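PDB 6MTZ: HepC.19480.a.B1 from Helicobacter pylori, which is of unknown function but probably belongs to the DHH/DHHA1 phosphoesterase superfamily. Local coordinates for residues A[183-188]-A[270-275]; A[244-249]-A[276-281]. One frame throughout, in Å; residues are numbered along the deposited sequence. Where two conformers were deposited one is given.

Contact 1. Residues A[183-188]-A[270-275]; sequences ELNRFM and YSMGGI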
loop_
_atom_site.group_PDB
_atom_site.type_symbol
_atom_site.label_atom_id
_atom_site.label_comp_id
_atom_site.label_asym_id
_atom_site.label_seq_id
_atom_site.Cartn_x
_atom_site.Cartn_y
_atom_site.Cartn_z
ATOM N N GLU A 183 -9.746 -3.965 1.464
ATOM C CA GLU A 183 -10.033 -5.344 1.079
ATOM C C GLU A 183 -8.819 -6.088 0.530
ATOM O O GLU A 183 -8.830 -7.317 0.524
ATOM C CB GLU A 183 -11.165 -5.379 0.041
ATOM C CG GLU A 183 -12.555 -4.968 0.570
ATOM C CD GLU A 183 -12.682 -3.469 0.760
ATOM O OE1 GLU A 183 -11.855 -2.731 0.172
ATOM O OE2 GLU A 183 -13.586 -3.033 1.509
ATOM N N LEU A 184 -7.800 -5.387 0.017
ATOM C CA LEU A 184 -6.540 -6.012 -0.393
ATOM C C LEU A 184 -5.444 -5.566 0.573
ATOM O O LEU A 184 -5.030 -4.394 0.561
ATOM C CB LEU A 184 -6.170 -5.649 -1.834
ATOM C CG LEU A 184 -7.169 -5.995 -2.954
ATOM C CD1 LEU A 184 -6.667 -5.489 -4.305
ATOM C CD2 LEU A 184 -7.448 -7.508 -3.038
ATOM N N ASN A 185 -4.963 -6.506 1.390
ATOM C CA ASN A 185 -3.889 -6.223 2.339
ATOM C C ASN A 185 -2.717 -5.532 1.651
ATOM O O ASN A 185 -2.178 -6.033 0.651
ATOM C CB ASN A 185 -3.408 -7.520 2.998
ATOM C CG ASN A 185 -2.301 -7.278 4.014
ATOM O OD1 ASN A 185 -1.122 -7.301 3.679
ATOM N ND2 ASN A 185 -2.685 -7.059 5.270
ATOM N N ARG A 186 -2.317 -4.382 2.210
ATOM C CA ARG A 186 -1.311 -3.549 1.559
ATOM C C ARG A 186 0.063 -4.200 1.598
ATOM O O ARG A 186 0.812 -4.135 0.611
ATOM C CB ARG A 186 -1.259 -2.161 2.203
ATOM C CG ARG A 186 -0.313 -1.190 1.480
ATOM C CD ARG A 186 -0.462 0.281 1.968
ATOM N NE ARG A 186 -0.066 0.493 3.366
ATOM C CZ ARG A 186 1.168 0.812 3.769
ATOM N NH1 ARG A 186 2.150 0.966 2.885
ATOM N NH2 ARG A 186 1.424 0.993 5.058
ATOM N N PHE A 187 0.412 -4.843 2.718
ATOM C CA PHE A 187 1.728 -5.464 2.822
ATOM C C PHE A 187 1.874 -6.602 1.822
ATOM O O PHE A 187 2.889 -6.702 1.122
ATOM C CB PHE A 187 1.984 -6.003 4.232
ATOM C CG PHE A 187 3.353 -6.629 4.377
ATOM C CD1 PHE A 187 3.566 -7.962 4.075
ATOM C CD2 PHE A 187 4.440 -5.856 4.740
ATOM C CE1 PHE A 187 4.842 -8.520 4.164
ATOM C CE2 PHE A 187 5.703 -6.406 4.837
ATOM C CZ PHE A 187 5.906 -7.738 4.547
ATOM N N MET A 188 0.881 -7.490 1.761
ATOM C CA MET A 188 1.024 -8.670 0.921
ATOM C C MET A 188 0.843 -8.348 -0.558
ATOM O O MET A 188 1.460 -9.006 -1.400
ATOM C CB MET A 188 0.030 -9.751 1.358
ATOM C CG MET A 188 0.281 -10.307 2.778
ATOM S SD MET A 188 1.863 -11.137 2.985
ATOM C CE MET A 188 1.633 -12.647 2.022
ATOM N N TYR A 270 1.466 -12.078 6.383
ATOM C CA TYR A 270 1.876 -11.066 7.356
ATOM C C TYR A 270 0.931 -9.882 7.325
ATOM O O TYR A 270 0.672 -9.335 6.251
ATOM C CB TYR A 270 3.290 -10.574 7.070
ATOM C CG TYR A 270 3.832 -9.549 8.039
ATOM C CD1 TYR A 270 4.162 -9.909 9.340
ATOM C CD2 TYR A 270 4.082 -8.237 7.634
ATOM C CE1 TYR A 270 4.693 -8.999 10.230
ATOM C CE2 TYR A 270 4.624 -7.300 8.526
ATOM C CZ TYR A 270 4.923 -7.690 9.822
ATOM O OH TYR A 270 5.461 -6.786 10.718
ATOM N N SER A 271 0.433 -9.493 8.502
ATOM C CA SER A 271 -0.481 -8.370 8.744
ATOM C C SER A 271 -1.893 -8.590 8.209
ATOM O O SER A 271 -2.687 -7.639 8.176
ATOM C CB SER A 271 0.060 -7.047 8.181
ATOM O OG SER A 271 -0.132 -6.963 6.770
ATOM N N MET A 272 -2.267 -9.810 7.822
ATOM C CA MET A 272 -3.581 -9.950 7.185
ATOM C C MET A 272 -4.742 -9.888 8.171
ATOM O O MET A 272 -5.866 -9.577 7.756
ATOM C CB MET A 272 -3.625 -11.231 6.370
ATOM C CG MET A 272 -2.593 -11.178 5.250
ATOM S SD MET A 272 -2.964 -12.214 3.833
ATOM C CE MET A 272 -4.406 -11.377 3.157
ATOM N N GLY A 273 -4.513 -10.178 9.448
ATOM C CA GLY A 273 -5.502 -9.872 10.486
ATOM C C GLY A 273 -6.460 -11.034 10.738
ATOM O O GLY A 273 -6.050 -12.075 11.259
ATOM N N GLY A 274 -7.735 -10.837 10.400
ATOM C CA GLY A 274 -8.742 -11.873 10.565
ATOM C C GLY A 274 -8.737 -12.830 9.392
ATOM O O GLY A 274 -9.068 -12.441 8.269
ATOM N N ILE A 275 -8.373 -14.087 9.632
ATOM C CA ILE A 275 -7.972 -14.971 8.550
ATOM C C ILE A 275 -8.910 -16.162 8.384
ATOM O O ILE A 275 -8.621 -17.059 7.587
ATOM C CB ILE A 275 -6.522 -15.449 8.749
ATOM C CG1 ILE A 275 -6.440 -16.378 9.957
ATOM C CG2 ILE A 275 -5.572 -14.252 8.942
ATOM C CD1 ILE A 275 -5.206 -17.225 9.946
HETATM O O HOH W 1 -5.678 -7.214 5.626
HETATM O O HOH W 2 -0.549 -4.569 5.476
#
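Asn185 and Phe187 both place CG trans to the backbone N (chi1 -179° in each), which carries the amide to Ser271 and the phenyl ring to Tyr270. The Asn185 amide works in two directions. Its ND2 donates to Ser271 OG at 3.0 Å, with the hydroxyl lying almost in the amide plane and an N-H...O angle of 154°. Its OD1 turns back to accept from Met188 N at 2.8 Å, an Asx motif that fixes the rotation of the amide. Ser271 OG in turn gives its proton to Tyr270 O, 2.6 Å away, leaving the hydroxyl to accept from the amide and from a water that also binds Phe187 N. A second water relays Asn185 ND2 to Met272 O.

Beside this polar network, Tyr270 and Phe187 form a T-shaped pair, ring planes at 68° and centroids 4.7 Å apart. The tyrosine presents its edge, with CD2 3.4 Å above the centre of the phenyl plane. Met188 folds in next to them, and its SD receives a weak hydrogen bond from Tyr270 N (3.5 Å). The side chain of Met272 crosses that of Met188 at roughly a right angle, CG to CG at 3.9 Å.

Asp294 of strand 291-295 accepts from Met272 N and Gly273 N, tying 270-275 to that strand. The arrangement is probably an interdomain junction: the loop between helices 168-180 and 190-203 meets the end of strand 264-270 in the C-terminal mixed-sheet region, consistent with the two-lobed fold of DHH/DHHA1 proteins.

Contact 2. Residues A[244-249]-A[276-281]; sequences NAQTHL and SVLANL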
loop_
_atom_site.group_PDB
_atom_site.type_symbol
_atom_site.label_atom_id
_atom_site.label_comp_id
_atom_site.label_asym_id
_atom_site.label_seq_id
_atom_site.Cartn_x
_atom_site.Cartn_y
_atom_site.Cartn_z
ATOM N N ASN A 244 -11.676 -14.076 -1.949
ATOM C CA ASN A 244 -11.342 -14.696 -3.227
ATOM C C ASN A 244 -10.269 -13.917 -3.972
ATOM O O ASN A 244 -9.329 -14.510 -4.512
ATOM C CB ASN A 244 -12.586 -14.846 -4.089
ATOM C CG ASN A 244 -12.817 -16.275 -4.473
ATOM O OD1 ASN A 244 -12.142 -16.804 -5.362
ATOM N ND2 ASN A 244 -13.740 -16.932 -3.780
ATOM N N ALA A 245 -10.405 -12.590 -4.037
ATOM C CA ALA A 245 -9.374 -11.786 -4.681
ATOM C C ALA A 245 -8.017 -11.994 -4.006
ATOM O O ALA A 245 -6.992 -12.125 -4.686
ATOM C CB ALA A 245 -9.778 -10.308 -4.668
ATOM N N GLN A 246 -7.991 -12.070 -2.670
ATOM C CA GLN A 246 -6.719 -12.213 -1.965
ATOM C C GLN A 246 -6.124 -13.604 -2.149
ATOM O O GLN A 246 -4.929 -13.736 -2.443
ATOM C CB GLN A 246 -6.903 -11.870 -0.489
ATOM C CG GLN A 246 -7.139 -10.370 -0.318
ATOM C CD GLN A 246 -7.243 -9.923 1.121
ATOM O OE1 GLN A 246 -6.377 -9.194 1.633
ATOM N NE2 GLN A 246 -8.324 -10.329 1.781
ATOM N N THR A 247 -6.936 -14.659 -1.989
ATOM C CA THR A 247 -6.411 -16.014 -2.159
ATOM C C THR A 247 -5.807 -16.209 -3.550
ATOM O O THR A 247 -4.763 -16.864 -3.692
ATOM C CB THR A 247 -7.497 -17.067 -1.900
ATOM O OG1 THR A 247 -8.596 -16.868 -2.796
ATOM C CG2 THR A 247 -8.000 -16.985 -0.467
ATOM N N HIS A 248 -6.443 -15.653 -4.594
ATOM C CA HIS A 248 -5.879 -15.765 -5.936
ATOM C C HIS A 248 -4.488 -15.147 -5.998
ATOM O O HIS A 248 -3.566 -15.723 -6.592
ATOM C CB HIS A 248 -6.778 -15.103 -6.980
ATOM C CG HIS A 248 -6.192 -15.119 -8.363
ATOM N ND1 HIS A 248 -5.473 -14.062 -8.885
ATOM C CD2 HIS A 248 -6.200 -16.074 -9.325
ATOM C CE1 HIS A 248 -5.077 -14.361 -10.110
ATOM N NE2 HIS A 248 -5.505 -15.577 -10.401
ATOM N N LEU A 249 -4.319 -13.977 -5.377
ATOM C CA LEU A 249 -2.995 -13.369 -5.313
ATOM C C LEU A 249 -2.056 -14.172 -4.422
ATOM O O LEU A 249 -0.856 -14.239 -4.700
ATOM C CB LEU A 249 -3.105 -11.925 -4.832
ATOM C CG LEU A 249 -3.944 -11.044 -5.766
ATOM C CD1 LEU A 249 -4.147 -9.648 -5.168
ATOM C CD2 LEU A 249 -3.289 -10.939 -7.144
ATOM N N SER A 276 -10.035 -16.198 9.104
ATOM C CA SER A 276 -10.885 -17.387 9.043
ATOM C C SER A 276 -11.392 -17.638 7.619
ATOM O O SER A 276 -11.120 -18.687 7.027
ATOM C CB SER A 276 -12.042 -17.271 10.037
ATOM O OG SER A 276 -11.568 -17.437 11.363
ATOM N N VAL A 277 -12.087 -16.664 7.033
ATOM C CA VAL A 277 -12.588 -16.834 5.670
ATOM C C VAL A 277 -11.428 -17.036 4.702
ATOM O O VAL A 277 -11.454 -17.929 3.847
ATOM C CB VAL A 277 -13.456 -15.633 5.258
ATOM C CG1 VAL A 277 -14.172 -15.920 3.911
ATOM C CG2 VAL A 277 -14.454 -15.285 6.366
ATOM N N LEU A 278 -10.383 -16.215 4.843
ATOM C CA LEU A 278 -9.257 -16.268 3.917
ATOM C C LEU A 278 -8.593 -17.637 3.931
ATOM O O LEU A 278 -8.396 -18.261 2.881
ATOM C CB LEU A 278 -8.238 -15.183 4.281
ATOM C CG LEU A 278 -6.989 -15.212 3.404
ATOM C CD1 LEU A 278 -7.306 -14.572 2.062
ATOM C CD2 LEU A 278 -5.830 -14.528 4.074
ATOM N N ALA A 279 -8.212 -18.107 5.121
ATOM C CA ALA A 279 -7.467 -19.354 5.226
ATOM C C ALA A 279 -8.329 -20.545 4.827
ATOM O O ALA A 279 -7.847 -21.466 4.160
ATOM C CB ALA A 279 -6.930 -19.524 6.648
ATOM N N ASN A 280 -9.607 -20.539 5.211
ATOM C CA ASN A 280 -10.492 -21.623 4.802
ATOM C C ASN A 280 -10.539 -21.736 3.282
ATOM O O ASN A 280 -10.442 -22.838 2.730
ATOM C CB ASN A 280 -11.895 -21.411 5.373
ATOM C CG ASN A 280 -12.793 -22.636 5.194
ATOM O OD1 ASN A 280 -12.700 -23.594 5.959
ATOM N ND2 ASN A 280 -13.662 -22.609 4.183
ATOM N N LEU A 281 -10.654 -20.603 2.586
ATOM C CA LEU A 281 -10.679 -20.623 1.125
ATOM C C LEU A 281 -9.322 -21.016 0.546
ATOM O O LEU A 281 -9.260 -21.782 -0.421
ATOM C CB LEU A 281 -11.114 -19.259 0.595
ATOM C CG LEU A 281 -11.262 -19.121 -0.911
ATOM C CD1 LEU A 281 -12.259 -20.172 -1.456
ATOM C CD2 LEU A 281 -11.728 -17.711 -1.222
#
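Helices 244-249 and 276-281 run in broadly the same direction, their segment axes crossing at -49° with a closest approach of 9.4 Å. The backbones come nearest at Thr247 and Leu278, whose CA atoms lie 6.7 Å apart. Thr247 carries the centre of the interface. Its CG2 methyl meets two leucines one turn apart, touching Leu278 CD1 at 3.6 Å and Leu281 CG at 3.9 Å. With chi1 at 59°, OG1 lies near the carbonyl oxygens of Ser243 and Asn244, while CG2 is turned to the partner helix.

Leu278 extends past Thr247 in the opposite direction, and its CD1 also rests on Gln246 CB at 3.7 Å. The amide end of Gln246 is engaged elsewhere, OE1 probably accepting from Asn185 N. On the more exposed side, Leu281 crosses Asn244 and Thr247 nearly at right angles. Its CD2 packs 3.3 Å from Asn244 ND2 and 3.6 Å from Thr247 OG1.

Leucine side chains thus pack on Gln246 CB, on the methyl and hydroxyl of Thr247 and on the Asn244 amide. The threonine hydroxyl is met mainly by carbonyls of its own helix, with a weak bond to Gln285 of helix 276-285, so van der Waals contact alone pairs 244-249 with 276-281.

Along the chain the segments follow in the order 183-188, 244-249, 270-275 and 276-281, so the two contacts cross. Contact 1 closes a loop of 81 residues, running through helices 190-203, 213-228 and 238-251 and the hairpin of strands 258-261 and 264-270. Contact 2 opens within that loop and closes a shorter one of 26 residues spanning the same hairpin. Their second segments are consecutive, the turn at 270-275 leading directly into helix 276-285. They also meet in space, through Gln246 and through Met272 CE packing on Leu278 CD2. Together they tie the loop between helices 168-180 and 190-203, and helix 238-251, to the mixed sheet and helix 276-285.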